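Local coordinates for ABC transporter sugar binding protein (Xanthomonas axonopodis pv. citri, PDB 3UOR) that probably binds maltose or related sugars in the periplasm and hands them to an ABC transporter for uptake, at residues G137-R145 and F333-P342; Y185-E193 and M233-E244. All coordinates share one frame; numbering follows the deposited sequence.

Interaction 1: G137-R145 and F333-P342; sequences GVPWYVDTR and FHAIIGDLPP
W140 and Y141 of strand 134-150 meet F333 in a small aromatic cluster, where the end of helix 327-337 and the chain leaving it pack on a central sheet of this periplasmic-binding-protein fold. Among the rings, the five-membered ring of W140 and the F333 ring form an offset stack, centroids 5.0 Å apart and planes 22° apart. W140 CB points away from 333-342, but CG anti to the backbone N (chi1 -176°) carries the indole back to F333. I337 CG2 covers the other face of F333, and Y141 CD2 comes to its edge. Both W140 and Y141 pair with S303 of the neighbouring strand, a classic beta bulge.

Flat groups also meet at D339, whose carboxylate lies stacked on Y141, planes 13° apart, with OD2 over the ring centre. E40 brings a second carboxylate near OD2, probably raising the pKa of one of the two.

The backbone contributes a single antiparallel bridge, V142 with L340, in which V142 N donates to L340 O at 2.9 Å.

Apolar packing follows: P342 CB sits 3.7 Å from V142 CG2 and 3.8 Å from P139 CB, and V125 of helix 123-127 touches all three. P342 CD also lies 3.2 Å from the carbonyl W140 O.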
loop_
_atom_site.group_PDB
_atom_site.type_symbol
_atom_site.label_atom_id
_atom_site.label_comp_id
_atom_site.label_asym_id
_atom_site.label_seq_id
_atom_site.Cartn_x
_atom_site.Cartn_y
_atom_site.Cartn_z
ATOM N N GLY A 137 4.826 -15.533 -3.866
ATOM C CA GLY A 137 5.668 -14.757 -2.981
ATOM C C GLY A 137 5.224 -14.936 -1.539
ATOM O O GLY A 137 4.227 -15.611 -1.258
ATOM N N VAL A 138 5.952 -14.311 -0.621
ATOM C CA VAL A 138 5.505 -14.214 0.767
ATOM C C VAL A 138 5.500 -12.736 1.128
ATOM O O VAL A 138 6.473 -12.033 0.848
ATOM C CB VAL A 138 6.450 -15.002 1.726
ATOM C CG1 VAL A 138 6.026 -14.812 3.179
ATOM C CG2 VAL A 138 6.471 -16.476 1.359
ATOM N N PRO A 139 4.395 -12.246 1.718
ATOM C CA PRO A 139 4.349 -10.819 2.037
ATOM C C PRO A 139 5.487 -10.473 2.972
ATOM O O PRO A 139 5.703 -11.204 3.933
ATOM C CB PRO A 139 3.007 -10.664 2.773
ATOM C CG PRO A 139 2.182 -11.818 2.313
ATOM C CD PRO A 139 3.161 -12.949 2.112
ATOM N N TRP A 140 6.191 -9.380 2.719
ATOM C CA TRP A 140 7.269 -8.974 3.614
ATOM C C TRP A 140 6.816 -7.853 4.557
ATOM O O TRP A 140 6.910 -7.979 5.774
ATOM C CB TRP A 140 8.476 -8.537 2.790
ATOM C CG TRP A 140 9.677 -8.182 3.581
ATOM C CD1 TRP A 140 9.923 -8.481 4.883
ATOM C CD2 TRP A 140 10.823 -7.462 3.106
ATOM N NE1 TRP A 140 11.151 -7.968 5.264
ATOM C CE2 TRP A 140 11.720 -7.341 4.186
ATOM C CE3 TRP A 140 11.163 -6.885 1.875
ATOM C CZ2 TRP A 140 12.939 -6.685 4.072
ATOM C CZ3 TRP A 140 12.372 -6.235 1.759
ATOM C CH2 TRP A 140 13.251 -6.142 2.854
ATOM N N TYR A 141 6.324 -6.748 4.010
ATOM C CA TYR A 141 5.766 -5.700 4.862
ATOM C C TYR A 141 4.640 -5.024 4.086
ATOM O O TYR A 141 4.533 -5.188 2.877
ATOM C CB TYR A 141 6.827 -4.673 5.258
ATOM C CG TYR A 141 7.387 -3.887 4.095
ATOM C CD1 TYR A 141 6.748 -2.747 3.623
ATOM C CD2 TYR A 141 8.549 -4.296 3.467
ATOM C CE1 TYR A 141 7.260 -2.037 2.554
ATOM C CE2 TYR A 141 9.071 -3.602 2.418
ATOM C CZ TYR A 141 8.426 -2.477 1.957
ATOM O OH TYR A 141 8.978 -1.806 0.898
ATOM N N VAL A 142 3.809 -4.266 4.782
ATOM C CA VAL A 142 2.570 -3.766 4.201
ATOM C C VAL A 142 2.562 -2.240 4.240
ATOM O O VAL A 142 2.943 -1.622 5.241
ATOM C CB VAL A 142 1.340 -4.270 4.971
ATOM C CG1 VAL A 142 0.044 -3.897 4.255
ATOM C CG2 VAL A 142 1.413 -5.767 5.143
ATOM N N ASP A 143 2.153 -1.649 3.128
ATOM C CA ASP A 143 1.913 -0.218 3.066
ATOM C C ASP A 143 0.415 -0.048 2.890
ATOM O O ASP A 143 -0.164 -0.577 1.948
ATOM C CB ASP A 143 2.673 0.371 1.883
ATOM C CG ASP A 143 2.291 1.817 1.593
ATOM O OD1 ASP A 143 1.504 2.417 2.361
ATOM O OD2 ASP A 143 2.787 2.351 0.587
ATOM N N THR A 144 -0.229 0.649 3.816
ATOM C CA THR A 144 -1.624 1.017 3.616
ATOM C C THR A 144 -1.814 2.458 4.101
ATOM O O THR A 144 -0.978 2.969 4.843
ATOM C CB THR A 144 -2.580 0.047 4.335
ATOM O OG1 THR A 144 -3.933 0.310 3.927
ATOM C CG2 THR A 144 -2.486 0.235 5.826
ATOM N N ARG A 145 -2.895 3.112 3.673
ATOM C CA ARG A 145 -3.076 4.545 3.910
ATOM C C ARG A 145 -4.282 4.801 4.792
ATOM O O ARG A 145 -5.338 4.224 4.581
ATOM C CB ARG A 145 -3.276 5.272 2.562
ATOM C CG ARG A 145 -2.167 4.966 1.534
ATOM C CD ARG A 145 -0.799 5.286 2.124
ATOM N NE ARG A 145 0.293 4.825 1.266
ATOM C CZ ARG A 145 0.697 5.457 0.165
ATOM N NH1 ARG A 145 0.099 6.588 -0.217
ATOM N NH2 ARG A 145 1.700 4.960 -0.558
ATOM N N PHE A 333 12.291 -4.919 12.321
ATOM C CA PHE A 333 12.180 -4.194 11.065
ATOM C C PHE A 333 11.249 -3.009 11.214
ATOM O O PHE A 333 11.559 -1.898 10.768
ATOM C CB PHE A 333 11.647 -5.138 9.989
ATOM C CG PHE A 333 11.833 -4.644 8.580
ATOM C CD1 PHE A 333 13.100 -4.413 8.072
ATOM C CD2 PHE A 333 10.741 -4.483 7.746
ATOM C CE1 PHE A 333 13.276 -3.990 6.767
ATOM C CE2 PHE A 333 10.903 -4.051 6.444
ATOM C CZ PHE A 333 12.176 -3.806 5.952
ATOM N N HIS A 334 10.102 -3.240 11.849
ATOM C CA HIS A 334 9.154 -2.149 12.102
ATOM C C HIS A 334 9.782 -1.074 12.989
ATOM O O HIS A 334 9.616 0.131 12.749
ATOM C CB HIS A 334 7.890 -2.686 12.768
ATOM C CG HIS A 334 6.907 -1.621 13.143
ATOM N ND1 HIS A 334 6.860 -1.060 14.402
ATOM C CD2 HIS A 334 5.938 -1.008 12.421
ATOM C CE1 HIS A 334 5.895 -0.155 14.446
ATOM N NE2 HIS A 334 5.321 -0.103 13.256
ATOM N N ALA A 335 10.501 -1.518 14.016
ATOM C CA ALA A 335 11.102 -0.604 14.982
ATOM C C ALA A 335 12.050 0.350 14.286
ATOM O O ALA A 335 12.084 1.535 14.602
ATOM C CB ALA A 335 11.837 -1.369 16.065
ATOM N N ILE A 336 12.808 -0.163 13.321
ATOM C CA ILE A 336 13.844 0.648 12.693
ATOM C C ILE A 336 13.296 1.553 11.606
ATOM O O ILE A 336 13.605 2.736 11.577
ATOM C CB ILE A 336 14.985 -0.219 12.139
ATOM C CG1 ILE A 336 15.592 -1.056 13.262
ATOM C CG2 ILE A 336 16.041 0.643 11.491
ATOM C CD1 ILE A 336 16.472 -2.170 12.775
ATOM N N ILE A 337 12.458 1.007 10.728
ATOM C CA ILE A 337 12.036 1.740 9.540
ATOM C C ILE A 337 10.523 2.019 9.455
ATOM O O ILE A 337 10.075 2.787 8.603
ATOM C CB ILE A 337 12.565 1.034 8.267
ATOM C CG1 ILE A 337 12.442 1.929 7.041
ATOM C CG2 ILE A 337 11.842 -0.263 8.029
ATOM C CD1 ILE A 337 13.037 1.301 5.788
ATOM N N GLY A 338 9.731 1.415 10.336
ATOM C CA GLY A 338 8.308 1.736 10.386
ATOM C C GLY A 338 7.415 0.888 9.486
ATOM O O GLY A 338 6.205 1.076 9.481
ATOM N N ASP A 339 8.001 -0.046 8.735
ATOM C CA ASP A 339 7.238 -0.891 7.812
ATOM C C ASP A 339 6.350 -1.859 8.563
ATOM O O ASP A 339 6.765 -2.456 9.553
ATOM C CB ASP A 339 8.160 -1.642 6.849
ATOM C CG ASP A 339 8.819 -0.714 5.840
ATOM O OD1 ASP A 339 8.320 0.407 5.684
ATOM O OD2 ASP A 339 9.830 -1.086 5.218
ATOM N N LEU A 340 5.116 -2.001 8.103
ATOM C CA LEU A 340 4.124 -2.734 8.885
ATOM C C LEU A 340 4.272 -4.238 8.715
ATOM O O LEU A 340 4.367 -4.746 7.604
ATOM C CB LEU A 340 2.703 -2.328 8.491
ATOM C CG LEU A 340 2.323 -0.841 8.480
ATOM C CD1 LEU A 340 0.908 -0.740 7.911
ATOM C CD2 LEU A 340 2.395 -0.275 9.897
ATOM N N PRO A 341 4.279 -4.961 9.828
ATOM C CA PRO A 341 4.316 -6.422 9.720
ATOM C C PRO A 341 3.075 -6.921 9.008
ATOM O O PRO A 341 1.994 -6.358 9.192
ATOM C CB PRO A 341 4.302 -6.870 11.176
ATOM C CG PRO A 341 5.014 -5.749 11.914
ATOM C CD PRO A 341 4.479 -4.494 11.206
ATOM N N PRO A 342 3.217 -7.987 8.218
ATOM C CA PRO A 342 2.079 -8.527 7.464
ATOM C C PRO A 342 1.368 -9.653 8.187
ATOM O O PRO A 342 0.487 -10.249 7.572
ATOM C CB PRO A 342 2.740 -9.092 6.207
ATOM C CG PRO A 342 4.079 -9.518 6.662
ATOM C CD PRO A 342 4.498 -8.547 7.764
#

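Interaction 2: Y185-E193 and M233-E244; sequences YAILMPLNE and MYQQGWAPKVSE
The short strand 187-188 and the corner before it pack against the chain that leaves helix 221-235, starting with Y185 laid over P240. P240 CB stands 3.7 Å from the centroid of the Y185 ring, almost exactly on the ring normal, a CH-pi contact. K177 makes a cation-pi contact with the same tyrosine, and a water links Y185 OH to K241 N. At the edge of the Y185 ring, in its plane, W238 O accepts two backbone bonds, from A186 N in its carbonyl plane and from I187 N well above that plane.

Helix 221-235 ends in a Schellman motif at G237 (positive phi), with bonds from G237 N to Y234 O and W238 N to M233 O; W238-P240 then meet 185-188. Strand 187-188 runs parallel to strand 259-264. From the last helical turn, Y234 OH donates to M189 O at 2.7 Å, an oxygen at the edge of the Y234 ring. L191 CD2 comes down over a face of that ring, 3.4 Å from Y234 CZ. M189, bent at chi3 (-66°), brings CE to 3.5 Å from M233 SD.

A type I turn, P190 to E193, closes the far end. L191 N gives V242 O a nearly straight bond of 2.8 Å (175°). N192 chi1 (59°) brings the amide over to S243 and the poorly ordered E244, where OD1 accepts from E244 N at 2.6 Å, the donor out of the amide plane.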
loop_
_atom_site.group_PDB
_atom_site.type_symbol
_atom_site.label_atom_id
_atom_site.label_comp_id
_atom_site.label_asym_id
_atom_site.label_seq_id
_atom_site.Cartn_x
_atom_site.Cartn_y
_atom_site.Cartn_z
ATOM N N TYR A 185 -8.273 23.965 6.107
ATOM C CA TYR A 185 -8.985 22.823 5.563
ATOM C C TYR A 185 -9.134 21.696 6.563
ATOM O O TYR A 185 -8.439 21.663 7.573
ATOM C CB TYR A 185 -8.280 22.339 4.298
ATOM C CG TYR A 185 -8.299 23.385 3.211
ATOM C CD1 TYR A 185 -9.329 23.421 2.277
ATOM C CD2 TYR A 185 -7.305 24.354 3.132
ATOM C CE1 TYR A 185 -9.363 24.387 1.280
ATOM C CE2 TYR A 185 -7.329 25.336 2.136
ATOM C CZ TYR A 185 -8.366 25.348 1.216
ATOM O OH TYR A 185 -8.417 26.311 0.226
ATOM N N ALA A 186 -10.051 20.776 6.281
ATOM C CA ALA A 186 -10.233 19.618 7.139
ATOM C C ALA A 186 -9.188 18.532 6.834
ATOM O O ALA A 186 -8.622 17.942 7.745
ATOM C CB ALA A 186 -11.643 19.069 7.002
ATOM N N ILE A 187 -8.909 18.288 5.554
ATOM C CA ILE A 187 -8.069 17.150 5.175
ATOM C C ILE A 187 -7.208 17.452 3.954
ATOM O O ILE A 187 -7.642 18.148 3.031
ATOM C CB ILE A 187 -8.932 15.908 4.865
ATOM C CG1 ILE A 187 -8.064 14.670 4.617
ATOM C CG2 ILE A 187 -9.812 16.165 3.651
ATOM C CD1 ILE A 187 -8.899 13.381 4.538
ATOM N N LEU A 188 -5.990 16.919 3.958
ATOM C CA LEU A 188 -5.088 17.015 2.822
ATOM C C LEU A 188 -4.974 15.682 2.072
ATOM O O LEU A 188 -4.571 14.666 2.644
ATOM C CB LEU A 188 -3.692 17.457 3.280
ATOM C CG LEU A 188 -2.642 17.377 2.171
ATOM C CD1 LEU A 188 -2.956 18.394 1.089
ATOM C CD2 LEU A 188 -1.234 17.590 2.717
ATOM N N MET A 189 -5.347 15.707 0.795
ATOM C CA MET A 189 -5.227 14.581 -0.117
ATOM C C MET A 189 -4.697 15.145 -1.434
ATOM O O MET A 189 -5.477 15.609 -2.270
ATOM C CB MET A 189 -6.600 13.952 -0.395
ATOM C CG MET A 189 -7.351 13.432 0.825
ATOM S SD MET A 189 -8.857 12.526 0.385
ATOM C CE MET A 189 -9.854 13.876 -0.324
ATOM N N PRO A 190 -3.372 15.123 -1.625
ATOM C CA PRO A 190 -2.781 15.730 -2.828
ATOM C C PRO A 190 -3.334 15.118 -4.109
ATOM O O PRO A 190 -3.359 13.904 -4.234
ATOM C CB PRO A 190 -1.290 15.425 -2.687
ATOM C CG PRO A 190 -1.085 15.170 -1.224
ATOM C CD PRO A 190 -2.358 14.522 -0.744
ATOM N N LEU A 191 -3.762 15.963 -5.046
ATOM C CA LEU A 191 -4.432 15.529 -6.271
ATOM C C LEU A 191 -3.549 14.727 -7.238
ATOM O O LEU A 191 -4.058 14.083 -8.155
ATOM C CB LEU A 191 -5.012 16.748 -6.990
ATOM C CG LEU A 191 -6.274 17.327 -6.347
ATOM C CD1 LEU A 191 -6.625 18.689 -6.931
ATOM C CD2 LEU A 191 -7.435 16.355 -6.509
ATOM N N ASN A 192 -2.235 14.771 -7.033
ATOM C CA ASN A 192 -1.296 14.021 -7.863
ATOM C C ASN A 192 -1.121 12.571 -7.400
ATOM O O ASN A 192 -0.445 11.787 -8.064
ATOM C CB ASN A 192 0.076 14.703 -7.863
ATOM C CG ASN A 192 0.651 14.825 -6.466
ATOM O OD1 ASN A 192 0.149 15.593 -5.644
ATOM N ND2 ASN A 192 1.695 14.051 -6.179
ATOM N N GLU A 193 -1.697 12.223 -6.252
ATOM C CA GLU A 193 -1.587 10.860 -5.722
ATOM C C GLU A 193 -2.862 10.095 -6.026
ATOM O O GLU A 193 -3.947 10.665 -6.003
ATOM C CB GLU A 193 -1.308 10.895 -4.211
ATOM C CG GLU A 193 -0.036 11.691 -3.875
ATOM C CD GLU A 193 0.229 11.851 -2.385
ATOM O OE1 GLU A 193 -0.636 11.489 -1.552
ATOM O OE2 GLU A 193 1.319 12.359 -2.048
ATOM N N MET A 233 -15.307 16.213 -1.344
ATOM C CA MET A 233 -14.465 16.828 -0.316
ATOM C C MET A 233 -13.768 18.091 -0.831
ATOM O O MET A 233 -13.579 19.043 -0.088
ATOM C CB MET A 233 -13.399 15.844 0.191
ATOM C CG MET A 233 -13.973 14.592 0.880
ATOM S SD MET A 233 -12.670 13.665 1.738
ATOM C CE MET A 233 -13.306 12.014 1.494
ATOM N N TYR A 234 -13.325 18.085 -2.081
ATOM C CA TYR A 234 -12.733 19.304 -2.623
ATOM C C TYR A 234 -13.791 20.361 -2.894
ATOM O O TYR A 234 -13.564 21.532 -2.624
ATOM C CB TYR A 234 -11.949 19.036 -3.906
ATOM C CG TYR A 234 -10.861 18.015 -3.731
ATOM C CD1 TYR A 234 -9.550 18.391 -3.464
ATOM C CD2 TYR A 234 -11.153 16.661 -3.816
ATOM C CE1 TYR A 234 -8.559 17.427 -3.311
ATOM C CE2 TYR A 234 -10.176 15.701 -3.664
ATOM C CZ TYR A 234 -8.894 16.083 -3.404
ATOM O OH TYR A 234 -7.944 15.099 -3.280
ATOM N N GLN A 235 -14.942 19.948 -3.417
ATOM C CA GLN A 235 -15.955 20.921 -3.795
ATOM C C GLN A 235 -16.598 21.566 -2.573
ATOM O O GLN A 235 -17.102 22.690 -2.674
ATOM C CB GLN A 235 -17.018 20.348 -4.751
ATOM C CG GLN A 235 -16.493 19.654 -6.024
ATOM C CD GLN A 235 -15.400 20.422 -6.750
ATOM O OE1 GLN A 235 -15.269 21.631 -6.610
ATOM N NE2 GLN A 235 -14.612 19.713 -7.535
ATOM N N GLN A 236 -16.586 20.884 -1.424
ATOM C CA GLN A 236 -17.136 21.496 -0.205
ATOM C C GLN A 236 -16.092 22.401 0.450
ATOM O O GLN A 236 -16.400 23.146 1.368
ATOM C CB GLN A 236 -17.597 20.452 0.816
ATOM C CG GLN A 236 -18.651 19.500 0.327
ATOM C CD GLN A 236 -19.955 20.190 0.037
ATOM O OE1 GLN A 236 -20.209 21.292 0.524
ATOM N NE2 GLN A 236 -20.796 19.546 -0.767
ATOM N N GLY A 237 -14.854 22.330 -0.022
ATOM C CA GLY A 237 -13.780 23.093 0.580
ATOM C C GLY A 237 -13.197 22.383 1.794
ATOM O O GLY A 237 -12.517 23.014 2.612
ATOM N N TRP A 238 -13.458 21.081 1.926
ATOM C CA TRP A 238 -12.912 20.315 3.061
ATOM C C TRP A 238 -11.450 19.981 2.788
ATOM O O TRP A 238 -10.607 20.044 3.691
ATOM C CB TRP A 238 -13.716 19.040 3.339
ATOM C CG TRP A 238 -15.142 19.306 3.683
ATOM C CD1 TRP A 238 -15.646 20.433 4.241
ATOM C CD2 TRP A 238 -16.250 18.416 3.495
ATOM N NE1 TRP A 238 -17.002 20.309 4.420
ATOM C CE2 TRP A 238 -17.399 19.079 3.967
ATOM C CE3 TRP A 238 -16.379 17.119 2.989
ATOM C CZ2 TRP A 238 -18.670 18.494 3.929
ATOM C CZ3 TRP A 238 -17.642 16.540 2.945
ATOM C CH2 TRP A 238 -18.769 17.229 3.410
ATOM N N ALA A 239 -11.164 19.656 1.529
ATOM C CA ALA A 239 -9.820 19.358 1.070
ATOM C C ALA A 239 -9.371 20.391 0.043
ATOM O O ALA A 239 -10.086 20.637 -0.919
ATOM C CB ALA A 239 -9.797 18.006 0.432
ATOM N N PRO A 240 -8.162 20.949 0.216
ATOM C CA PRO A 240 -7.627 21.935 -0.737
ATOM C C PRO A 240 -7.348 21.301 -2.089
ATOM O O PRO A 240 -6.980 20.119 -2.175
ATOM C CB PRO A 240 -6.305 22.370 -0.091
ATOM C CG PRO A 240 -5.884 21.163 0.749
ATOM C CD PRO A 240 -7.194 20.622 1.284
ATOM N N LYS A 241 -7.508 22.091 -3.143
ATOM C CA LYS A 241 -7.266 21.613 -4.494
ATOM C C LYS A 241 -5.801 21.805 -4.866
ATOM O O LYS A 241 -5.460 22.702 -5.637
ATOM C CB LYS A 241 -8.191 22.341 -5.483
ATOM C CG LYS A 241 -9.657 21.977 -5.299
ATOM C CD LYS A 241 -10.537 22.696 -6.297
ATOM C CE LYS A 241 -11.991 22.320 -6.083
ATOM N NZ LYS A 241 -12.934 23.066 -6.981
ATOM N N VAL A 242 -4.936 20.965 -4.310
ATOM C CA VAL A 242 -3.500 21.110 -4.527
ATOM C C VAL A 242 -2.827 19.788 -4.841
ATOM O O VAL A 242 -3.351 18.723 -4.487
ATOM C CB VAL A 242 -2.804 21.721 -3.300
ATOM C CG1 VAL A 242 -3.247 23.169 -3.098
ATOM C CG2 VAL A 242 -3.117 20.916 -2.067
ATOM N N SER A 243 -1.674 19.870 -5.513
ATOM C CA SER A 243 -0.760 18.738 -5.691
ATOM C C SER A 243 0.288 18.795 -4.596
ATOM O O SER A 243 0.417 19.819 -3.929
ATOM C CB SER A 243 -0.078 18.805 -7.054
ATOM O OG SER A 243 -1.024 18.587 -8.089
ATOM N N GLU A 244 1.040 17.712 -4.405
ATOM C CA GLU A 244 1.994 17.642 -3.287
ATOM C C GLU A 244 3.063 18.718 -3.379
ATOM O O GLU A 244 3.544 19.226 -2.364
ATOM C CB GLU A 244 2.658 16.263 -3.171
ATOM C CG GLU A 244 3.676 16.187 -2.020
ATOM C CD GLU A 244 4.090 14.763 -1.669
ATOM O OE1 GLU A 244 3.819 13.841 -2.481
ATOM O OE2 GLU A 244 4.685 14.568 -0.579
HETATM O O HOH W 1 -7.937 24.947 -2.663
#

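Interaction 1 sits on strand 134-150 of the mixed sheet itself, while interaction 2 lies two strands along, by way of strand 259-264, which is antiparallel to 134-150 and parallel to 187-188. Their centres lie about 27 Å apart. Interaction 1 sits about 10 Å from the centre of the chain and is buried; interaction 2 is about 20 Å out and only partly buried. In sequence, both segments of interaction 2 fall between those of interaction 1. Sugar-binding proteins of this family hold their ligand between two lobes, but no sugar is among the atoms of either contact. The two come closest, without touching, at R145 NH1 and E193 OE1, 5.1 Å apart.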